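Local coordinates for protein beta-1,3-1,4-glucanase (Caldicellulosiruptor sp. F32, PDB 5H4R) that probably hydrolyses mixed-linkage beta-1,3-1,4-glucans such as lichenan, as a glycoside hydrolase family 5 enzyme built on a TIM barrel, at residues N215-R226 against E253-S261. The protein carries 1 engineered substitution. Numbering follows the deposited sequence.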
ATOM      1  N   ASN A 215      -2.729  15.004   9.134  1.00 11.40           N
ATOM      2  CA  ASN A 215      -2.913  14.606  10.533  1.00 10.63           C
ATOM      3  C   ASN A 215      -4.391  14.651  10.913  1.00 11.22           C
ATOM      4  O   ASN A 215      -4.916  13.716  11.529  1.00 11.77           O
ATOM      5  CB  ASN A 215      -2.099  15.505  11.459  1.00 10.74           C
ATOM      6  CG  ASN A 215      -0.605  15.214  11.423  1.00 12.09           C
ATOM      7  OD1 ASN A 215      -0.183  14.122  11.045  1.00 12.55           O
ATOM      8  ND2 ASN A 215       0.204  16.195  11.850  1.00 12.52           N
ATOM      9  N   LYS A 216      -5.081  15.730  10.533  1.00  9.55           N
ATOM     10  CA  LYS A 216      -6.496  15.876  10.851  1.00 12.67           C
ATOM     11  C   LYS A 216      -7.317  14.786  10.184  1.00 10.80           C
ATOM     12  O   LYS A 216      -8.212  14.185  10.801  1.00 11.62           O
ATOM     13  CB  LYS A 216      -6.993  17.251  10.400  1.00 13.15           C
ATOM     14  CG  LYS A 216      -8.510  17.440  10.437  1.00 15.02           C
ATOM     15  CD  LYS A 216      -9.078  17.398  11.881  1.00 19.51           C
ATOM     16  CE  LYS A 216     -10.543  17.827  11.904  1.00 25.29           C
ATOM     17  NZ  LYS A 216     -11.155  17.669  13.250  1.00 32.42           N
ATOM     18  N   LEU A 217      -7.051  14.539   8.904  1.00 10.41           N
ATOM     19  CA  LEU A 217      -7.844  13.564   8.162  1.00 10.52           C
ATOM     20  C   LEU A 217      -7.572  12.140   8.632  1.00 12.00           C
ATOM     21  O   LEU A 217      -8.478  11.301   8.596  1.00 11.02           O
ATOM     22  CB  LEU A 217      -7.561  13.718   6.676  1.00 11.76           C
ATOM     23  CG  LEU A 217      -8.046  15.058   6.104  1.00 11.46           C
ATOM     24  CD1 LEU A 217      -7.438  15.367   4.728  1.00 12.63           C
ATOM     25  CD2 LEU A 217      -9.573  15.080   6.020  1.00 15.64           C
ATOM     26  N   ASN A 218      -6.351  11.855   9.093  1.00  9.45           N
ATOM     27  CA  ASN A 218      -6.070  10.550   9.685  1.00 10.64           C
ATOM     28  C   ASN A 218      -6.791  10.382  11.013  1.00  8.26           C
ATOM     29  O   ASN A 218      -7.287   9.289  11.319  1.00 10.90           O
ATOM     30  CB  ASN A 218      -4.566  10.342   9.872  1.00 10.09           C
ATOM     31  CG  ASN A 218      -3.856   9.945   8.595  1.00  9.42           C
ATOM     32  OD1 ASN A 218      -4.458   9.447   7.649  1.00 10.93           O
ATOM     33  ND2 ASN A 218      -2.529  10.118   8.589  1.00  9.99           N
ATOM     34  N   GLN A 219      -6.930  11.457  11.772  1.00  9.91           N
ATOM     35  CA  GLN A 219      -7.698  11.388  13.010  1.00 13.85           C
ATOM     36  C   GLN A 219      -9.184  11.197  12.728  1.00 11.89           C
ATOM     37  O   GLN A 219      -9.861  10.421  13.416  1.00 14.03           O
ATOM     38  CB  GLN A 219      -7.459  12.653  13.835  1.00 10.17           C
ATOM     39  CG  GLN A 219      -8.124  12.603  15.165  1.00 11.20           C
ATOM     40  CD  GLN A 219      -7.455  11.627  16.099  1.00 16.11           C
ATOM     41  OE1 GLN A 219      -6.289  11.810  16.489  1.00 16.40           O
ATOM     42  NE2 GLN A 219      -8.173  10.589  16.468  1.00 19.62           N
ATOM     43  N   VAL A 220      -9.711  11.887  11.706  1.00 11.73           N
ATOM     44  CA  VAL A 220     -11.100  11.697  11.300  1.00 14.30           C
ATOM     45  C   VAL A 220     -11.345  10.247  10.914  1.00 11.20           C
ATOM     46  O   VAL A 220     -12.363   9.639  11.300  1.00 11.02           O
ATOM     47  CB  VAL A 220     -11.434  12.663  10.146  1.00 11.38           C
ATOM     48  CG1 VAL A 220     -12.786  12.345   9.519  1.00 14.30           C
ATOM     49  CG2 VAL A 220     -11.422  14.090  10.663  1.00 16.73           C
ATOM     50  N   PHE A 221     -10.422   9.672  10.143  1.00 10.61           N
ATOM     51  CA  PHE A 221     -10.519   8.275   9.734  1.00 10.94           C
ATOM     52  C   PHE A 221     -10.624   7.354  10.936  1.00  9.46           C
ATOM     53  O   PHE A 221     -11.522   6.507  11.007  1.00  9.80           O
ATOM     54  CB  PHE A 221      -9.303   7.918   8.865  1.00 11.63           C
ATOM     55  CG  PHE A 221      -8.958   6.442   8.822  1.00  9.90           C
ATOM     56  CD1 PHE A 221      -9.754   5.538   8.123  1.00  9.02           C
ATOM     57  CD2 PHE A 221      -7.816   5.964   9.445  1.00  8.33           C
ATOM     58  CE1 PHE A 221      -9.395   4.179   8.070  1.00  8.80           C
ATOM     59  CE2 PHE A 221      -7.466   4.618   9.376  1.00 10.95           C
ATOM     60  CZ  PHE A 221      -8.262   3.740   8.689  1.00  8.76           C
ATOM     61  N   VAL A 222      -9.704   7.479  11.881  1.00 10.02           N
ATOM     62  CA  VAL A 222      -9.734   6.599  13.048  1.00 10.13           C
ATOM     63  C   VAL A 222     -11.043   6.775  13.804  1.00 13.07           C
ATOM     64  O   VAL A 222     -11.720   5.795  14.148  1.00 10.04           O
ATOM     65  CB  VAL A 222      -8.518   6.855  13.948  1.00 11.72           C
ATOM     66  CG1 VAL A 222      -8.617   6.076  15.255  1.00 11.28           C
ATOM     67  CG2 VAL A 222      -7.253   6.474  13.200  1.00 13.57           C
ATOM     68  N   ASP A 223     -11.419   8.025  14.085  1.00 11.48           N
ATOM     69  CA  ASP A 223     -12.631   8.265  14.859  1.00 14.12           C
ATOM     70  C   ASP A 223     -13.847   7.698  14.138  1.00 12.67           C
ATOM     71  O   ASP A 223     -14.753   7.128  14.764  1.00 13.03           O
ATOM     72  CB  ASP A 223     -12.812   9.764  15.113  1.00 15.39           C
ATOM     73  CG  ASP A 223     -11.756  10.352  16.057  1.00 20.07           C
ATOM     74  OD1 ASP A 223     -11.067   9.582  16.751  1.00 25.55           O
ATOM     75  OD2 ASP A 223     -11.657  11.600  16.136  1.00 23.32           O
ATOM     76  N   THR A 224     -13.888   7.853  12.812  1.00 11.10           N
ATOM     77  CA  THR A 224     -15.031   7.364  12.046  1.00 10.75           C
ATOM     78  C   THR A 224     -15.128   5.852  12.139  1.00 11.40           C
ATOM     79  O   THR A 224     -16.208   5.301  12.394  1.00 12.28           O
ATOM     80  CB  THR A 224     -14.894   7.814  10.583  1.00 12.71           C
ATOM     81  OG1 THR A 224     -14.991   9.245  10.524  1.00 13.74           O
ATOM     82  CG2 THR A 224     -15.973   7.214   9.720  1.00 15.30           C
ATOM     83  N   VAL A 225     -14.010   5.166  11.938  1.00 11.46           N
ATOM     84  CA  VAL A 225     -14.028   3.705  11.965  1.00  9.30           C
ATOM     85  C   VAL A 225     -14.439   3.206  13.347  1.00  9.45           C
ATOM     86  O   VAL A 225     -15.261   2.292  13.471  1.00 11.05           O
ATOM     87  CB  VAL A 225     -12.662   3.138  11.548  1.00  9.37           C
ATOM     88  CG1 VAL A 225     -12.620   1.623  11.796  1.00 13.86           C
ATOM     89  CG2 VAL A 225     -12.388   3.451  10.082  1.00  9.89           C
ATOM     90  N   ARG A 226     -13.818   3.739  14.396  1.00 11.36           N
ATOM     91  CA  ARG A 226     -14.094   3.235  15.733  1.00 11.81           C
ATOM     92  C   ARG A 226     -15.558   3.428  16.111  1.00 14.73           C
ATOM     93  O   ARG A 226     -16.119   2.637  16.897  1.00 14.69           O
ATOM     94  CB  ARG A 226     -13.197   3.923  16.746  1.00 12.37           C
ATOM     95  CG  ARG A 226     -11.703   3.705  16.545  1.00 14.04           C
ATOM     96  CD  ARG A 226     -11.354   2.259  16.423  1.00 14.60           C
ATOM     97  NE  ARG A 226      -9.904   2.042  16.498  1.00 13.82           N
ATOM     98  CZ  ARG A 226      -9.278   1.006  15.955  1.00 14.55           C
ATOM     99  NH1 ARG A 226      -9.963   0.097  15.269  1.00 14.73           N
ATOM    100  NH2 ARG A 226      -7.963   0.888  16.101  1.00 13.18           N
ATOM    101  N   GLU A 253       6.572  16.591  12.747  1.00 14.27           N
ATOM    102  CA  GLU A 253       5.226  17.112  12.599  1.00 15.82           C
ATOM    103  C   GLU A 253       4.184  16.029  12.338  1.00 13.17           C
ATOM    104  O   GLU A 253       2.992  16.325  12.455  1.00 15.89           O
ATOM    105  CB  GLU A 253       5.189  18.143  11.468  1.00 16.13           C
ATOM    106  CG  GLU A 253       5.880  19.454  11.826  1.00 18.10           C
ATOM    107  CD  GLU A 253       7.369  19.469  11.516  1.00 29.38           C
ATOM    108  OE1 GLU A 253       7.948  18.414  11.183  1.00 18.57           O
ATOM    109  OE2 GLU A 253       7.966  20.558  11.624  1.00 27.16           O
ATOM    110  N   PHE A 254       4.595  14.812  11.990  1.00 11.95           N
ATOM    111  CA  PHE A 254       3.645  13.730  11.788  1.00 15.23           C
ATOM    112  C   PHE A 254       3.096  13.290  13.139  1.00 10.89           C
ATOM    113  O   PHE A 254       3.842  13.164  14.114  1.00 13.76           O
ATOM    114  CB  PHE A 254       4.306  12.548  11.078  1.00 12.98           C
ATOM    115  CG  PHE A 254       3.406  11.359  10.961  1.00  9.93           C
ATOM    116  CD1 PHE A 254       2.403  11.339  10.022  1.00 10.38           C
ATOM    117  CD2 PHE A 254       3.547  10.275  11.810  1.00 11.21           C
ATOM    118  CE1 PHE A 254       1.547  10.246   9.912  1.00 12.27           C
ATOM    119  CE2 PHE A 254       2.675   9.202  11.721  1.00 14.17           C
ATOM    120  CZ  PHE A 254       1.683   9.187  10.788  1.00 13.03           C
ATOM    121  N   LYS A 255       1.779  13.067  13.205  1.00 11.47           N
ATOM    122  CA  LYS A 255       1.136  12.659  14.450  1.00 10.93           C
ATOM    123  C   LYS A 255       0.401  11.348  14.255  1.00 14.04           C
ATOM    124  O   LYS A 255      -0.447  11.230  13.356  1.00 16.64           O
ATOM    125  CB  LYS A 255       0.160  13.726  14.943  1.00 14.71           C
ATOM    126  CG  LYS A 255       0.788  15.045  15.293  1.00 20.07           C
ATOM    127  CD  LYS A 255      -0.288  16.031  15.721  1.00 40.84           C
ATOM    128  CE  LYS A 255       0.312  17.371  16.103  1.00 48.48           C
ATOM    129  NZ  LYS A 255      -0.746  18.388  16.351  1.00 52.75           N
ATOM    130  N   ILE A 256       0.713  10.366  15.090  1.00 13.88           N
ATOM    131  CA  ILE A 256      -0.126   9.162  15.122  1.00 13.15           C
ATOM    132  C   ILE A 256      -1.471   9.536  15.729  1.00 11.95           C
ATOM    133  O   ILE A 256      -1.499  10.144  16.817  1.00 13.00           O
ATOM    134  CB  ILE A 256       0.540   8.056  15.934  1.00 11.91           C
ATOM    135  CG1 ILE A 256       1.881   7.645  15.332  1.00 15.67           C
ATOM    136  CG2 ILE A 256      -0.398   6.821  16.011  1.00 14.25           C
ATOM    137  CD1 ILE A 256       2.664   6.699  16.218  1.00 16.17           C
ATOM    138  N   PRO A 257      -2.595   9.221  15.080  1.00 11.29           N
ATOM    139  CA  PRO A 257      -3.899   9.576  15.648  1.00 13.14           C
ATOM    140  C   PRO A 257      -4.117   8.963  17.017  1.00 14.93           C
ATOM    141  O   PRO A 257      -3.689   7.841  17.292  1.00 16.70           O
ATOM    142  CB  PRO A 257      -4.910   8.997  14.646  1.00 11.94           C
ATOM    143  CG  PRO A 257      -4.171   8.698  13.451  1.00 16.34           C
ATOM    144  CD  PRO A 257      -2.715   8.554  13.778  1.00 12.06           C
ATOM    145  N   LYS A 258      -4.845   9.695  17.849  1.00 13.03           N
ATOM    146  CA  LYS A 258      -5.339   9.161  19.109  1.00 14.16           C
ATOM    147  C   LYS A 258      -6.385   8.101  18.810  1.00 18.83           C
ATOM    148  O   LYS A 258      -7.203   8.261  17.906  1.00 19.03           O
ATOM    149  CB  LYS A 258      -5.924  10.282  19.961  1.00 18.67           C
ATOM    150  CG  LYS A 258      -4.984  11.451  20.169  1.00 23.13           C
ATOM    151  CD  LYS A 258      -3.638  11.048  20.762  1.00 55.30           C
ATOM    152  CE  LYS A 258      -3.773  10.498  22.174  1.00 65.42           C
ATOM    153  NZ  LYS A 258      -2.440  10.182  22.769  1.00 78.56           N
ATOM    154  N   ASP A 259      -6.357   7.010  19.566  1.00 15.40           N
ATOM    155  CA  ASP A 259      -7.197   5.862  19.268  1.00 16.15           C
ATOM    156  C   ASP A 259      -8.023   5.530  20.494  1.00 17.72           C
ATOM    157  O   ASP A 259      -7.485   5.387  21.595  1.00 22.08           O
ATOM    158  CB  ASP A 259      -6.339   4.659  18.841  1.00 17.43           C
ATOM    159  CG  ASP A 259      -7.162   3.516  18.280  1.00 17.26           C
ATOM    160  OD1 ASP A 259      -8.408   3.569  18.369  1.00 17.31           O
ATOM    161  OD2 ASP A 259      -6.541   2.570  17.733  1.00 14.53           O
ATOM    162  N   SER A 260      -9.332   5.425  20.312  1.00 19.39           N
ATOM    163  CA  SER A 260     -10.206   5.107  21.428  1.00 16.17           C
ATOM    164  C   SER A 260     -10.304   3.613  21.695  1.00 19.23           C
ATOM    165  O   SER A 260     -10.897   3.225  22.712  1.00 25.39           O
ATOM    166  CB  SER A 260     -11.593   5.676  21.154  1.00 21.64           C
ATOM    167  OG  SER A 260     -12.129   5.076  19.989  1.00 24.80           O
ATOM    168  N   SER A 261      -9.722   2.777  20.837  1.00 23.49           N
ATOM    169  CA  SER A 261      -9.734   1.336  21.055  1.00 20.54           C
ATOM    170  C   SER A 261      -9.235   1.004  22.451  1.00 25.40           C
ATOM    171  O   SER A 261      -8.200   1.512  22.892  1.00 25.41           O
ATOM    172  CB  SER A 261      -8.853   0.649  20.012  1.00 22.82           C
ATOM    173  OG  SER A 261      -8.756  -0.740  20.281  1.00 33.21           O
TER
HETATM  174  O   HOH W   1      -1.402  11.597  10.861  1.00 11.09           O
HETATM  175  O   HOH W   2      -3.331  12.342  13.409  1.00 13.54           O
HETATM  176  O   HOH W   3     -10.100   7.637  18.211  1.00 24.52           O
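Asp-259 OD1 is gripped from opposite faces of the carboxylate plane: Arg-226 NE reaches it at 2.8 Å on the syn side, only 20° out of that plane, while the backbone N of Ser-261, two residues on, comes from well above it and closes an Asx turn. Here, on the outside of the TIM barrel, the extended loop before strand 267-272 runs along helix 205-226. Arg-226 meets the carboxylate side-on in a salt bridge, its NH2 donating at 2.7 Å to Asp-259 OD2, on the syn lone pair, with the two flat groups only 12° apart. Arginine suits this place because its third nitrogen, NH1, still serves the carbonyls of Asn-232 and Arg-235, while Ser-261 CB covers one guanidinium face.

Midway, Gln-219 OE1 accepts from Lys-258 N at 2.9 Å, on a lone pair, and Gln-219 NE2 donates to Lys-258 O. Gln-219 sends CG away from its own N (chi1 -175°) and then bends at chi2, which carries this amide to the loop. With an alanine here, the N-H and carbonyl of Lys-258 would probably lose both mates, and Asp-223 OD1 the N-H it receives from Gln-219 NE2. Alongside this amide, Val-222 CG2 packs against Pro-257 CB at 3.7 Å, the rigid ring suiting an extended chain. At the far end Asn-215 ND2 donates in plane to Glu-253 O, whereas Lys-255 N approaches Asn-215 OD1 at 3.1 Å from above the carbonyl plane.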